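Local coordinates for hypothetical protein TM1553 (Thermotoga maritima, PDB 1VRM) that probably transfers FMN onto target proteins as a covalently held flavin, as other members of the ApbE family do, at residues Y18-D23 with R31-S36; E46-D51 with Q176-F181; E183-F188 with R196-K201; K204-I209 with Y224-A229. One frame throughout, in Å; residues are numbered along the deposited sequence. Where two conformers were deposited one is given.

How the contacts relate
The four contact centres lie about 20 Å from the chain's centre, and the contacts follow in series along the sequence. Contacts 1 and 3 belong to neighbouring hairpins of the same antiparallel sheet, since strands 28-35 and 186-191 pair side by side; their centres are about 11 Å apart. Contact 2 is the helix pair 41-58 and 166-181 packed on that sheet, its centre about 11 Å from that of contact 1 and about 12 Å from that of contact 3. Contact 4 is a separate two-stranded hairpin, its centre about 9 Å from that of contact 3, not touching contact 2. Segments far apart in sequence thus build one continuous packed unit: helix layer, sheet edge and outlying hairpin.

Contact 1 of 4, residues Y18-D23 with R31-S36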
loop_
_atom_site.group_PDB
_atom_site.type_symbol
_atom_site.label_atom_id
_atom_site.label_comp_id
_atom_site.label_asym_id
_atom_site.label_seq_id
_atom_site.Cartn_x
_atom_site.Cartn_y
_atom_site.Cartn_z
ATOM N N TYR A 18 7.680 -19.452 17.643
ATOM C CA TYR A 18 7.739 -18.606 16.478
ATOM C C TYR A 18 9.144 -18.107 16.293
ATOM O O TYR A 18 9.849 -17.852 17.289
ATOM C CB TYR A 18 6.757 -17.452 16.627
ATOM C CG TYR A 18 5.353 -17.913 16.409
ATOM C CD1 TYR A 18 4.835 -18.031 15.138
ATOM C CD2 TYR A 18 4.560 -18.290 17.483
ATOM C CE1 TYR A 18 3.575 -18.499 14.933
ATOM C CE2 TYR A 18 3.273 -18.796 17.274
ATOM C CZ TYR A 18 2.806 -18.898 16.005
ATOM O OH TYR A 18 1.531 -19.408 15.793
ATOM N N TYR A 19 9.590 -18.138 15.045
ATOM C CA TYR A 19 10.818 -17.472 14.667
ATOM C C TYR A 19 10.488 -16.119 14.091
ATOM O O TYR A 19 9.540 -15.992 13.294
ATOM C CB TYR A 19 11.491 -18.290 13.605
ATOM C CG TYR A 19 12.680 -17.624 12.941
ATOM C CD1 TYR A 19 13.871 -17.431 13.625
ATOM C CD2 TYR A 19 12.596 -17.203 11.663
ATOM C CE1 TYR A 19 14.955 -16.821 13.007
ATOM C CE2 TYR A 19 13.643 -16.629 11.012
ATOM C CZ TYR A 19 14.835 -16.407 11.698
ATOM O OH TYR A 19 15.926 -15.850 11.060
ATOM N N GLU A 20 11.317 -15.129 14.414
ATOM C CA GLU A 20 11.165 -13.779 13.864
ATOM C C GLU A 20 12.402 -13.328 13.078
ATOM O O GLU A 20 13.542 -13.539 13.511
ATOM C CB GLU A 20 10.878 -12.817 15.012
ATOM C CG GLU A 20 10.693 -11.402 14.639
ATOM C CD GLU A 20 9.927 -10.658 15.773
ATOM O OE1 GLU A 20 9.443 -11.319 16.699
ATOM O OE2 GLU A 20 9.791 -9.437 15.695
ATOM N N LEU A 21 12.170 -12.789 11.884
ATOM C CA LEU A 21 13.186 -12.219 11.025
ATOM C C LEU A 21 12.751 -10.768 10.753
ATOM O O LEU A 21 11.638 -10.563 10.226
ATOM C CB LEU A 21 13.301 -12.971 9.729
ATOM C CG LEU A 21 14.378 -12.633 8.680
ATOM C CD1 LEU A 21 15.780 -12.742 9.273
ATOM C CD2 LEU A 21 14.273 -13.534 7.492
ATOM N N ARG A 22 13.587 -9.787 11.118
ATOM C CA ARG A 22 13.338 -8.367 10.817
ATOM C C ARG A 22 14.371 -7.838 9.888
ATOM O O ARG A 22 15.537 -8.151 10.045
ATOM C CB ARG A 22 13.309 -7.509 12.041
ATOM C CG ARG A 22 12.206 -7.849 12.966
ATOM C CD ARG A 22 12.003 -6.798 13.948
ATOM N NE ARG A 22 11.373 -7.308 15.131
ATOM C CZ ARG A 22 10.828 -6.560 16.090
ATOM N NH1 ARG A 22 10.824 -5.240 15.995
ATOM N NH2 ARG A 22 10.306 -7.164 17.147
ATOM N N ASP A 23 13.967 -7.001 8.936
ATOM C CA ASP A 23 14.903 -6.413 7.964
ATOM C C ASP A 23 14.193 -5.184 7.357
ATOM O O ASP A 23 13.170 -4.720 7.895
ATOM C CB ASP A 23 15.313 -7.433 6.889
ATOM C CG ASP A 23 16.741 -7.160 6.308
ATOM O OD1 ASP A 23 17.089 -5.988 5.965
ATOM O OD2 ASP A 23 17.517 -8.130 6.188
ATOM N N ARG A 31 8.812 -7.439 9.137
ATOM C CA ARG A 31 8.905 -8.401 10.213
ATOM C C ARG A 31 8.193 -9.656 9.749
ATOM O O ARG A 31 7.046 -9.602 9.246
ATOM C CB ARG A 31 8.296 -7.810 11.463
ATOM C CG ARG A 31 8.263 -8.679 12.656
ATOM C CD ARG A 31 7.583 -7.834 13.705
ATOM N NE ARG A 31 7.578 -8.514 14.956
ATOM C CZ ARG A 31 6.772 -8.218 15.952
ATOM N NH1 ARG A 31 5.864 -7.256 15.818
ATOM N NH2 ARG A 31 6.870 -8.921 17.069
ATOM N N ILE A 32 8.856 -10.783 9.865
ATOM C CA ILE A 32 8.312 -12.026 9.386
ATOM C C ILE A 32 8.280 -12.967 10.601
ATOM O O ILE A 32 9.311 -13.183 11.207
ATOM C CB ILE A 32 9.213 -12.601 8.294
ATOM C CG1 ILE A 32 9.342 -11.664 7.072
ATOM C CG2 ILE A 32 8.714 -13.981 7.852
ATOM C CD1 ILE A 32 10.637 -11.839 6.320
ATOM N N VAL A 33 7.121 -13.485 10.970
ATOM C CA VAL A 33 6.977 -14.276 12.200
ATOM C C VAL A 33 6.273 -15.549 11.772
ATOM O O VAL A 33 5.164 -15.518 11.229
ATOM C CB VAL A 33 6.168 -13.562 13.244
ATOM C CG1 VAL A 33 5.823 -14.484 14.383
ATOM C CG2 VAL A 33 6.897 -12.312 13.696
ATOM N N VAL A 34 6.964 -16.671 11.946
ATOM C CA VAL A 34 6.535 -17.935 11.355
ATOM C C VAL A 34 6.796 -19.086 12.298
ATOM O O VAL A 34 7.825 -19.159 12.955
ATOM C CB VAL A 34 7.065 -18.139 9.900
ATOM C CG1 VAL A 34 8.556 -18.299 9.853
ATOM C CG2 VAL A 34 6.305 -19.266 9.217
ATOM N N SER A 35 5.827 -20.007 12.317
ATOM C CA SER A 35 5.976 -21.301 13.003
ATOM C C SER A 35 5.639 -22.416 12.036
ATOM O O SER A 35 4.671 -22.325 11.310
ATOM C CB SER A 35 5.077 -21.360 14.219
ATOM O OG SER A 35 5.086 -22.662 14.835
ATOM N N SER A 36 6.450 -23.478 12.044
ATOM C CA SER A 36 6.192 -24.679 11.256
ATOM C C SER A 36 6.865 -25.853 11.930
ATOM O O SER A 36 7.996 -25.713 12.376
ATOM C CB SER A 36 6.699 -24.561 9.825
ATOM O OG SER A 36 6.562 -25.786 9.096
#
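The phenol ring of Tyr-18 overlaps Ser-35, whose CB stands 3.7 Å from the centroid of the Tyr-18 ring in a CH-pi contact over the face, displaced toward CE1. With CG beside the backbone N (chi1 -75°), the ring swings across the partner strand, and its CD1 also meets CG1 of Val-33 at 3.8 Å. Beyond it the Tyr-18 hydroxyl is hydrogen-bonded to Thr-186 and to the backbone N of Phe-202, so the ring is fixed at its far end too.

On the same side of the sheet as Val-33, a carboxylate joins two arginines. Arg-31 donates from NE to Glu-20 OE2 at a short 2.5 Å, coming from above the carboxylate plane, 58° out of it. Arg-22, two residues along from Glu-20, adds weak bonds to OE2 from NE and NH2, and its NH2 sits over a face of the Arg-31 guanidinium; the shared carboxylate probably offsets the two positive charges. A leucine in place of Arg-31 would probably leave Glu-20 held by the weak bonds of Arg-22 and without its cross-strand charge partner.

On the other face the side chains of Leu-21 and Ile-32 lie side by side, with Leu-21 CD2 4.2 Å from Ile-32 CD1. Hydrogen-bonded pairs Tyr-19 with Val-34 and Leu-21 with Ile-32 complete an antiparallel beta hairpin at the edge of an eight-stranded antiparallel sheet.

Contact 2 of 4, residues E46-D51 with Q176-F181; sequences EAILED and QIALSF
Ile-177 reaches from the helix 166-181 toward Ala-47, Ile-48 and Asp-51 of the helix 41-58. At its CB the side chain forks. The CG2 branch fits between two residues, lying 3.9 Å from Ala-47 CB and about as near to CG1 of Ile-48. The other branch leaves with CG1 anti to the carbonyl carbon (chi1 -68°) and continues extended, which carries CD1, the tip of the side chain, to 3.5 Å from CB of Asp-51 and scarcely farther from its OD2. That carboxylate is engaged elsewhere, in salt bridges to Arg-173 and Arg-54, so the methyl packs against the flank of a charged group already paired. Trimming Ile-177 to an alanine would probably open a gap between the helices, taking the methyl from Asp-51 and the partner from Ile-48 CG1, and leaving Ala-47 with Phe-181 across the pair.

Ala-47 CB also meets CE2 of Phe-181 at 3.7 Å, while CG2 of Ile-177 lies in the plane of that ring, at its edge. Toward the sheet, CD1 of Ile-48 approaches CB of Ala-178 at 4.1 Å; Ile-48 rests on Ile-32 and Ala-178 on Ile-198.

No hydrogen bond links the two segments, whose axes approach to 9.6 Å with their directions 149° apart. This is an apolar, roughly antiparallel helix pair, layered on one face of an antiparallel sheet.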
loop_
_atom_site.group_PDB
_atom_site.type_symbol
_atom_site.label_atom_id
_atom_site.label_comp_id
_atom_site.label_asym_id
_atom_site.label_seq_id
_atom_site.Cartn_x
_atom_site.Cartn_y
_atom_site.Cartn_z
ATOM N N GLU A 46 13.386 -16.778 5.351
ATOM C CA GLU A 46 14.399 -16.360 4.370
ATOM C C GLU A 46 13.785 -16.257 2.962
ATOM O O GLU A 46 14.039 -15.276 2.260
ATOM C CB GLU A 46 15.572 -17.334 4.347
ATOM C CG GLU A 46 16.625 -17.101 3.224
ATOM C CD GLU A 46 17.281 -15.713 3.156
ATOM O OE1 GLU A 46 17.478 -15.072 4.228
ATOM O OE2 GLU A 46 17.674 -15.295 1.999
ATOM N N ALA A 47 13.006 -17.247 2.588
ATOM C CA ALA A 47 12.297 -17.261 1.283
ATOM C C ALA A 47 11.416 -16.032 1.148
ATOM O O ALA A 47 11.381 -15.389 0.091
ATOM C CB ALA A 47 11.454 -18.458 1.152
ATOM N N ILE A 48 10.678 -15.756 2.206
ATOM C CA ILE A 48 9.767 -14.607 2.219
ATOM C C ILE A 48 10.536 -13.284 2.081
ATOM O O ILE A 48 10.215 -12.428 1.260
ATOM C CB ILE A 48 8.923 -14.597 3.498
ATOM C CG1 ILE A 48 7.877 -15.685 3.462
ATOM C CG2 ILE A 48 8.284 -13.215 3.667
ATOM C CD1 ILE A 48 7.169 -15.915 4.750
ATOM N N LEU A 49 11.616 -13.120 2.833
ATOM C CA LEU A 49 12.414 -11.911 2.742
ATOM C C LEU A 49 12.990 -11.736 1.354
ATOM O O LEU A 49 13.005 -10.616 0.774
ATOM C CB LEU A 49 13.546 -11.933 3.760
ATOM C CG LEU A 49 14.339 -10.609 3.789
ATOM C CD1 LEU A 49 13.510 -9.337 4.072
ATOM C CD2 LEU A 49 15.496 -10.785 4.803
ATOM N N GLU A 50 13.449 -12.844 0.780
ATOM C CA GLU A 50 13.996 -12.751 -0.602
ATOM C C GLU A 50 12.918 -12.235 -1.557
ATOM O O GLU A 50 13.195 -11.378 -2.401
ATOM C CB GLU A 50 14.499 -14.095 -1.079
ATOM C CG GLU A 50 15.719 -14.559 -0.293
ATOM C CD GLU A 50 16.175 -15.973 -0.727
ATOM O OE1 GLU A 50 15.607 -16.554 -1.680
ATOM O OE2 GLU A 50 17.094 -16.476 -0.057
ATOM N N ASP A 51 11.705 -12.749 -1.434
ATOM C CA ASP A 51 10.614 -12.279 -2.336
ATOM C C ASP A 51 10.282 -10.800 -2.093
ATOM O O ASP A 51 10.034 -10.034 -3.033
ATOM C CB ASP A 51 9.398 -13.141 -2.177
ATOM C CG ASP A 51 8.430 -12.982 -3.310
ATOM O OD1 ASP A 51 8.867 -13.214 -4.450
ATOM O OD2 ASP A 51 7.231 -12.648 -3.059
ATOM N N GLN A 176 1.517 -16.781 0.695
ATOM C CA GLN A 176 1.452 -17.873 -0.280
ATOM C C GLN A 176 2.741 -18.694 -0.199
ATOM O O GLN A 176 2.706 -19.923 -0.252
ATOM C CB GLN A 176 1.251 -17.348 -1.718
ATOM C CG GLN A 176 -0.071 -16.553 -2.023
ATOM C CD GLN A 176 0.012 -15.697 -3.375
ATOM O OE1 GLN A 176 0.894 -15.926 -4.252
ATOM N NE2 GLN A 176 -0.921 -14.737 -3.531
ATOM N N ILE A 177 3.868 -18.011 -0.067
ATOM C CA ILE A 177 5.185 -18.682 0.051
ATOM C C ILE A 177 5.203 -19.572 1.292
ATOM O O ILE A 177 5.541 -20.760 1.226
ATOM C CB ILE A 177 6.363 -17.656 0.048
ATOM C CG1 ILE A 177 6.475 -17.003 -1.325
ATOM C CG2 ILE A 177 7.655 -18.308 0.486
ATOM C CD1 ILE A 177 7.294 -15.776 -1.373
ATOM N N ALA A 178 4.790 -19.021 2.432
ATOM C CA ALA A 178 4.819 -19.777 3.677
ATOM C C ALA A 178 3.971 -21.033 3.556
ATOM O O ALA A 178 4.380 -22.137 3.956
ATOM C CB ALA A 178 4.334 -18.904 4.803
ATOM N N LEU A 179 2.747 -20.840 3.039
ATOM C CA LEU A 179 1.788 -21.974 2.928
ATOM C C LEU A 179 2.182 -23.000 1.889
ATOM O O LEU A 179 1.759 -24.156 1.950
ATOM C CB LEU A 179 0.376 -21.469 2.717
ATOM C CG LEU A 179 -0.151 -20.558 3.820
ATOM C CD1 LEU A 179 -1.520 -20.063 3.503
ATOM C CD2 LEU A 179 -0.127 -21.236 5.178
ATOM N N SER A 180 2.966 -22.575 0.930
ATOM C CA SER A 180 3.541 -23.493 -0.085
ATOM C C SER A 180 4.594 -24.422 0.550
ATOM O O SER A 180 4.723 -25.593 0.192
ATOM C CB SER A 180 4.197 -22.701 -1.225
ATOM O OG SER A 180 3.254 -22.075 -2.081
ATOM N N PHE A 181 5.361 -23.906 1.509
ATOM C CA PHE A 181 6.271 -24.737 2.299
ATOM C C PHE A 181 5.534 -25.672 3.219
ATOM O O PHE A 181 5.906 -26.831 3.393
ATOM C CB PHE A 181 7.221 -23.896 3.159
ATOM C CG PHE A 181 8.385 -23.362 2.400
ATOM C CD1 PHE A 181 9.490 -24.175 2.126
ATOM C CD2 PHE A 181 8.418 -22.042 1.973
ATOM C CE1 PHE A 181 10.592 -23.689 1.438
ATOM C CE2 PHE A 181 9.529 -21.559 1.299
ATOM C CZ PHE A 181 10.596 -22.388 1.026
#

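Contact 3 of 4, residues E183-F188 with R196-K201; sequences ENATGF and RIIGPK
Gly-187 O takes two backbone donors from the partner segment, Ile-198 N at 2.8 Å and, more weakly, Gly-199 N at 3.3 Å. The Ile-198 N-H comes from above the carbonyl plane, 43° out of it. In return Gly-187 N donates to Gly-199 O at 3.2 Å in a nearly straight bond (170°), and that oxygen also accepts from the indole NE1 of Trp-207. Two residues facing one make this a classic beta bulge, and beyond it the pairing resumes with Phe-188 and Ile-197 as a non-hydrogen-bonded pair.

The glycines follow from the geometry. A side chain on Gly-199 would run into Ala-185 O, and the backbone angles of Gly-187 would jam one against the preceding carbonyl.

Outward from the bulge, Ile-198 turns its side chain toward the strand: CB lies 3.4 Å from Gly-187 O, and CD1 reaches 3.9 Å from Phe-188 N. Its CG2 branch loosely meets CB of Ala-185, while the same side chain packs on Ala-178 and Leu-179 of the helix 166-181. On the other flank Thr-186 CB sits 3.2 Å from Pro-200 O, with the CG2 methyl nearly as close. CB of Phe-188 touches CD1 of Ile-197 at 4.1 Å.

Main-chain polarity holds this crossing, with one carbonyl shared between two N-H groups; side chains add an apolar surround, and the bulge coincides with the corner at Ile-198, which it probably helps accommodate.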
loop_
_atom_site.group_PDB
_atom_site.type_symbol
_atom_site.label_atom_id
_atom_site.label_comp_id
_atom_site.label_asym_id
_atom_site.label_seq_id
_atom_site.Cartn_x
_atom_site.Cartn_y
_atom_site.Cartn_z
ATOM N N GLU A 183 1.404 -26.137 4.447
ATOM C CA GLU A 183 0.003 -25.671 4.458
ATOM C C GLU A 183 -0.535 -25.323 5.830
ATOM O O GLU A 183 -1.527 -24.563 5.940
ATOM C CB GLU A 183 -0.930 -26.674 3.785
ATOM C CG GLU A 183 -1.000 -28.032 4.510
ATOM C CD GLU A 183 -1.724 -29.171 3.751
ATOM O OE1 GLU A 183 -2.035 -29.088 2.560
ATOM O OE2 GLU A 183 -1.913 -30.220 4.382
ATOM N N ASN A 184 0.129 -25.837 6.855
ATOM C CA ASN A 184 -0.295 -25.620 8.247
ATOM C C ASN A 184 0.589 -24.647 9.018
ATOM O O ASN A 184 0.466 -24.562 10.210
ATOM C CB ASN A 184 -0.450 -26.943 8.949
ATOM C CG ASN A 184 -1.538 -27.797 8.289
ATOM O OD1 ASN A 184 -2.543 -27.256 7.829
ATOM N ND2 ASN A 184 -1.349 -29.088 8.244
ATOM N N ALA A 185 1.454 -23.915 8.311
ATOM C CA ALA A 185 2.227 -22.890 8.965
ATOM C C ALA A 185 1.332 -21.822 9.565
ATOM O O ALA A 185 0.215 -21.565 9.108
ATOM C CB ALA A 185 3.218 -22.283 8.016
ATOM N N THR A 186 1.848 -21.175 10.600
ATOM C CA THR A 186 1.174 -20.097 11.258
ATOM C C THR A 186 2.144 -18.906 11.437
ATOM O O THR A 186 3.355 -19.048 11.245
ATOM C CB THR A 186 0.546 -20.507 12.596
ATOM O OG1 THR A 186 1.553 -20.787 13.556
ATOM C CG2 THR A 186 -0.382 -21.763 12.400
ATOM N N GLY A 187 1.576 -17.758 11.799
ATOM C CA GLY A 187 2.339 -16.521 11.946
ATOM C C GLY A 187 1.737 -15.375 11.141
ATOM O O GLY A 187 0.533 -15.348 10.824
ATOM N N PHE A 188 2.580 -14.381 10.895
ATOM C CA PHE A 188 2.153 -13.172 10.208
ATOM C C PHE A 188 3.358 -12.523 9.561
ATOM O O PHE A 188 4.514 -12.826 9.910
ATOM C CB PHE A 188 1.459 -12.191 11.153
ATOM C CG PHE A 188 2.357 -11.626 12.197
ATOM C CD1 PHE A 188 3.084 -10.458 11.926
ATOM C CD2 PHE A 188 2.442 -12.219 13.450
ATOM C CE1 PHE A 188 3.927 -9.941 12.869
ATOM C CE2 PHE A 188 3.262 -11.694 14.413
ATOM C CZ PHE A 188 4.003 -10.549 14.097
ATOM N N ARG A 196 -0.305 -9.146 7.104
ATOM C CA ARG A 196 -1.040 -10.290 6.544
ATOM C C ARG A 196 -0.851 -11.500 7.473
ATOM O O ARG A 196 0.274 -11.844 7.819
ATOM C CB ARG A 196 -0.568 -10.625 5.150
ATOM C CG ARG A 196 -1.330 -11.701 4.477
ATOM C CD ARG A 196 -2.711 -11.219 4.071
ATOM N NE ARG A 196 -3.297 -12.046 3.058
ATOM C CZ ARG A 196 -4.165 -12.969 3.330
ATOM N NH1 ARG A 196 -4.473 -13.186 4.566
ATOM N NH2 ARG A 196 -4.650 -13.715 2.384
ATOM N N ILE A 197 -1.953 -12.110 7.893
ATOM C CA ILE A 197 -1.897 -13.275 8.742
ATOM C C ILE A 197 -1.580 -14.509 7.864
ATOM O O ILE A 197 -2.270 -14.791 6.872
ATOM C CB ILE A 197 -3.195 -13.503 9.516
ATOM C CG1 ILE A 197 -3.608 -12.275 10.320
ATOM C CG2 ILE A 197 -3.130 -14.753 10.378
ATOM C CD1 ILE A 197 -2.571 -11.684 11.168
ATOM N N ILE A 198 -0.595 -15.291 8.304
ATOM C CA ILE A 198 -0.287 -16.566 7.674
ATOM C C ILE A 198 -1.231 -17.661 8.151
ATOM O O ILE A 198 -1.852 -18.381 7.336
ATOM C CB ILE A 198 1.167 -17.008 7.881
ATOM C CG1 ILE A 198 2.132 -16.021 7.237
ATOM C CG2 ILE A 198 1.374 -18.443 7.361
ATOM C CD1 ILE A 198 3.627 -16.241 7.633
ATOM N N GLY A 199 -1.334 -17.774 9.474
ATOM C CA GLY A 199 -2.265 -18.690 10.127
ATOM C C GLY A 199 -2.401 -18.263 11.562
ATOM O O GLY A 199 -1.592 -17.508 12.063
ATOM N N PRO A 200 -3.415 -18.783 12.270
ATOM C CA PRO A 200 -3.724 -18.379 13.605
ATOM C C PRO A 200 -2.649 -18.741 14.621
ATOM O O PRO A 200 -1.893 -19.703 14.459
ATOM C CB PRO A 200 -5.007 -19.119 13.939
ATOM C CG PRO A 200 -5.268 -19.964 12.883
ATOM C CD PRO A 200 -4.329 -19.793 11.761
ATOM N N LYS A 201 -2.588 -17.921 15.661
ATOM C CA LYS A 201 -1.540 -18.012 16.645
ATOM C C LYS A 201 -1.676 -19.342 17.390
ATOM O O LYS A 201 -2.774 -19.707 17.856
ATOM C CB LYS A 201 -1.659 -16.838 17.595
ATOM C CG LYS A 201 -0.609 -16.828 18.666
ATOM C CD LYS A 201 -0.524 -15.482 19.449
ATOM C CE LYS A 201 -1.812 -15.103 20.135
#

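Contact 4 of 4, residues K204-I209 with Y224-A229; sequences KYPWVI and YLKSGA
Chi1 of -64° sets the ring of Tyr-224 beside its backbone N, and chi1 of -173° in Val-208 turns both methyls to that ring, so the two side chains run side by side, pointing the same way. They are neighbours on one face of the beta hairpin of strands 207-212 and 219-225, a two-stranded antiparallel sheet of its own. CG2 of Val-208 comes to 3.6 Å from CE2 of Tyr-224, while CG1 meets the same carbon a little farther off. Pro-206 extends the patch, its CB 3.9 Å from Tyr-224 CB and its CG near the plane of the Tyr-224 ring, at the edge.

Trp-207 and Leu-225 form the hydrogen-bonded pair. Trp-207 N donates to Leu-225 O at 2.8 Å from well above the carbonyl plane, whereas Leu-225 N reaches Trp-207 O at 2.9 Å in the carbonyl plane. Leu-225 O also lies near the plane of the indole, at its edge, 3.6 Å from CD1 of Trp-207. The indole, its NE1 hydrogen-bonded to Gly-199 O, makes edge-to-face contacts with Tyr-18 and Phe-188, tying the hairpin to the large sheet. Along the strands CD1 of Ile-209 packs on CD1 of Leu-225 at 3.7 Å.

Past the end of strand 219-225, beside the start of strand 207-212, Lys-226 continues the contact. Its CG rests 3.4 Å from Pro-206 N, and the chain then bends at chi3 (65°), bringing the ammonium back to the main chain: NZ of Lys-226 donates to Lys-204 O at 2.7 Å, from above the carbonyl plane.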
loop_
_atom_site.group_PDB
_atom_site.type_symbol
_atom_site.label_atom_id
_atom_site.label_comp_id
_atom_site.label_asym_id
_atom_site.label_seq_id
_atom_site.Cartn_x
_atom_site.Cartn_y
_atom_site.Cartn_z
ATOM N N LYS A 204 -4.619 -21.744 16.777
ATOM C CA LYS A 204 -5.974 -21.609 17.299
ATOM C C LYS A 204 -6.466 -20.202 17.508
ATOM O O LYS A 204 -7.665 -19.988 17.512
ATOM C CB LYS A 204 -6.068 -22.305 18.685
ATOM C CG LYS A 204 -5.704 -23.776 18.686
ATOM C CD LYS A 204 -5.888 -24.348 20.101
ATOM C CE LYS A 204 -5.502 -25.827 20.163
ATOM N NZ LYS A 204 -5.621 -26.448 21.552
ATOM N N TYR A 205 -5.556 -19.249 17.753
ATOM C CA TYR A 205 -5.985 -17.959 18.336
ATOM C C TYR A 205 -5.777 -16.785 17.398
ATOM O O TYR A 205 -4.967 -16.853 16.472
ATOM C CB TYR A 205 -5.227 -17.661 19.619
ATOM C CG TYR A 205 -5.340 -18.719 20.628
ATOM C CD1 TYR A 205 -6.532 -18.913 21.300
ATOM C CD2 TYR A 205 -4.260 -19.511 20.931
ATOM C CE1 TYR A 205 -6.656 -19.910 22.253
ATOM C CE2 TYR A 205 -4.369 -20.539 21.907
ATOM C CZ TYR A 205 -5.568 -20.717 22.556
ATOM O OH TYR A 205 -5.714 -21.694 23.529
ATOM N N PRO A 206 -6.532 -15.717 17.613
ATOM C CA PRO A 206 -6.279 -14.500 16.854
ATOM C C PRO A 206 -4.991 -13.796 17.265
ATOM O O PRO A 206 -4.529 -13.888 18.402
ATOM C CB PRO A 206 -7.512 -13.622 17.189
ATOM C CG PRO A 206 -7.885 -14.006 18.510
ATOM C CD PRO A 206 -7.639 -15.526 18.572
ATOM N N TRP A 207 -4.389 -13.121 16.302
ATOM C CA TRP A 207 -3.307 -12.198 16.545
ATOM C C TRP A 207 -3.922 -10.882 16.977
ATOM O O TRP A 207 -4.909 -10.413 16.411
ATOM C CB TRP A 207 -2.448 -11.991 15.321
ATOM C CG TRP A 207 -1.790 -13.257 14.863
ATOM C CD1 TRP A 207 -2.275 -14.172 13.991
ATOM C CD2 TRP A 207 -0.570 -13.770 15.353
ATOM N NE1 TRP A 207 -1.404 -15.206 13.860
ATOM C CE2 TRP A 207 -0.345 -15.003 14.707
ATOM C CE3 TRP A 207 0.368 -13.310 16.260
ATOM C CZ2 TRP A 207 0.771 -15.759 14.955
ATOM C CZ3 TRP A 207 1.480 -14.071 16.499
ATOM C CH2 TRP A 207 1.678 -15.275 15.832
ATOM N N VAL A 208 -3.292 -10.270 17.962
ATOM C CA VAL A 208 -3.790 -9.009 18.534
ATOM C C VAL A 208 -2.963 -7.902 17.957
ATOM O O VAL A 208 -1.732 -7.884 18.104
ATOM C CB VAL A 208 -3.657 -8.960 20.053
ATOM C CG1 VAL A 208 -4.358 -7.663 20.583
ATOM C CG2 VAL A 208 -4.275 -10.186 20.666
ATOM N N ILE A 209 -3.621 -6.997 17.260
ATOM C CA ILE A 209 -2.947 -5.966 16.483
ATOM C C ILE A 209 -3.377 -4.604 17.010
ATOM O O ILE A 209 -4.568 -4.317 17.121
ATOM C CB ILE A 209 -3.228 -6.093 14.989
ATOM C CG1 ILE A 209 -2.757 -7.465 14.490
ATOM C CG2 ILE A 209 -2.554 -4.965 14.229
ATOM C CD1 ILE A 209 -3.274 -7.877 13.161
ATOM N N TYR A 224 -8.416 -8.073 16.473
ATOM C CA TYR A 224 -8.138 -9.494 16.648
ATOM C C TYR A 224 -8.341 -10.156 15.315
ATOM O O TYR A 224 -9.427 -10.129 14.784
ATOM C CB TYR A 224 -9.071 -10.062 17.719
ATOM C CG TYR A 224 -8.808 -9.436 19.056
ATOM C CD1 TYR A 224 -9.336 -8.191 19.385
ATOM C CD2 TYR A 224 -8.048 -10.093 20.011
ATOM C CE1 TYR A 224 -9.083 -7.613 20.628
ATOM C CE2 TYR A 224 -7.792 -9.530 21.211
ATOM C CZ TYR A 224 -8.314 -8.296 21.533
ATOM O OH TYR A 224 -8.037 -7.742 22.765
ATOM N N LEU A 225 -7.296 -10.713 14.733
ATOM C CA LEU A 225 -7.378 -11.351 13.414
ATOM C C LEU A 225 -6.831 -12.780 13.461
ATOM O O LEU A 225 -5.646 -13.014 13.780
ATOM C CB LEU A 225 -6.612 -10.580 12.327
ATOM C CG LEU A 225 -7.066 -9.178 11.953
ATOM C CD1 LEU A 225 -6.117 -8.627 10.886
ATOM C CD2 LEU A 225 -8.472 -9.194 11.426
ATOM N N LYS A 226 -7.699 -13.730 13.144
ATOM C CA LYS A 226 -7.237 -15.102 12.869
ATOM C C LYS A 226 -6.853 -15.317 11.412
ATOM O O LYS A 226 -6.248 -16.315 11.101
ATOM C CB LYS A 226 -8.244 -16.189 13.314
ATOM C CG LYS A 226 -8.423 -16.384 14.825
ATOM C CD LYS A 226 -9.386 -17.589 15.163
ATOM C CE LYS A 226 -8.820 -18.958 14.708
ATOM N NZ LYS A 226 -9.476 -20.153 15.461
ATOM N N SER A 227 -7.210 -14.386 10.529
ATOM C CA SER A 227 -6.983 -14.482 9.106
ATOM C C SER A 227 -7.095 -13.077 8.512
ATOM O O SER A 227 -7.480 -12.137 9.211
ATOM C CB SER A 227 -7.997 -15.417 8.447
ATOM O OG SER A 227 -9.331 -14.889 8.478
ATOM N N GLY A 228 -6.772 -12.950 7.244
ATOM C CA GLY A 228 -6.965 -11.713 6.511
ATOM C C GLY A 228 -5.813 -10.755 6.700
ATOM O O GLY A 228 -4.657 -11.158 6.918
ATOM N N ALA A 229 -6.118 -9.466 6.575
ATOM C CA ALA A 229 -5.083 -8.486 6.579
ATOM C C ALA A 229 -5.579 -7.156 7.115
ATOM O O ALA A 229 -6.769 -6.883 7.156
ATOM C CB ALA A 229 -4.569 -8.272 5.090
#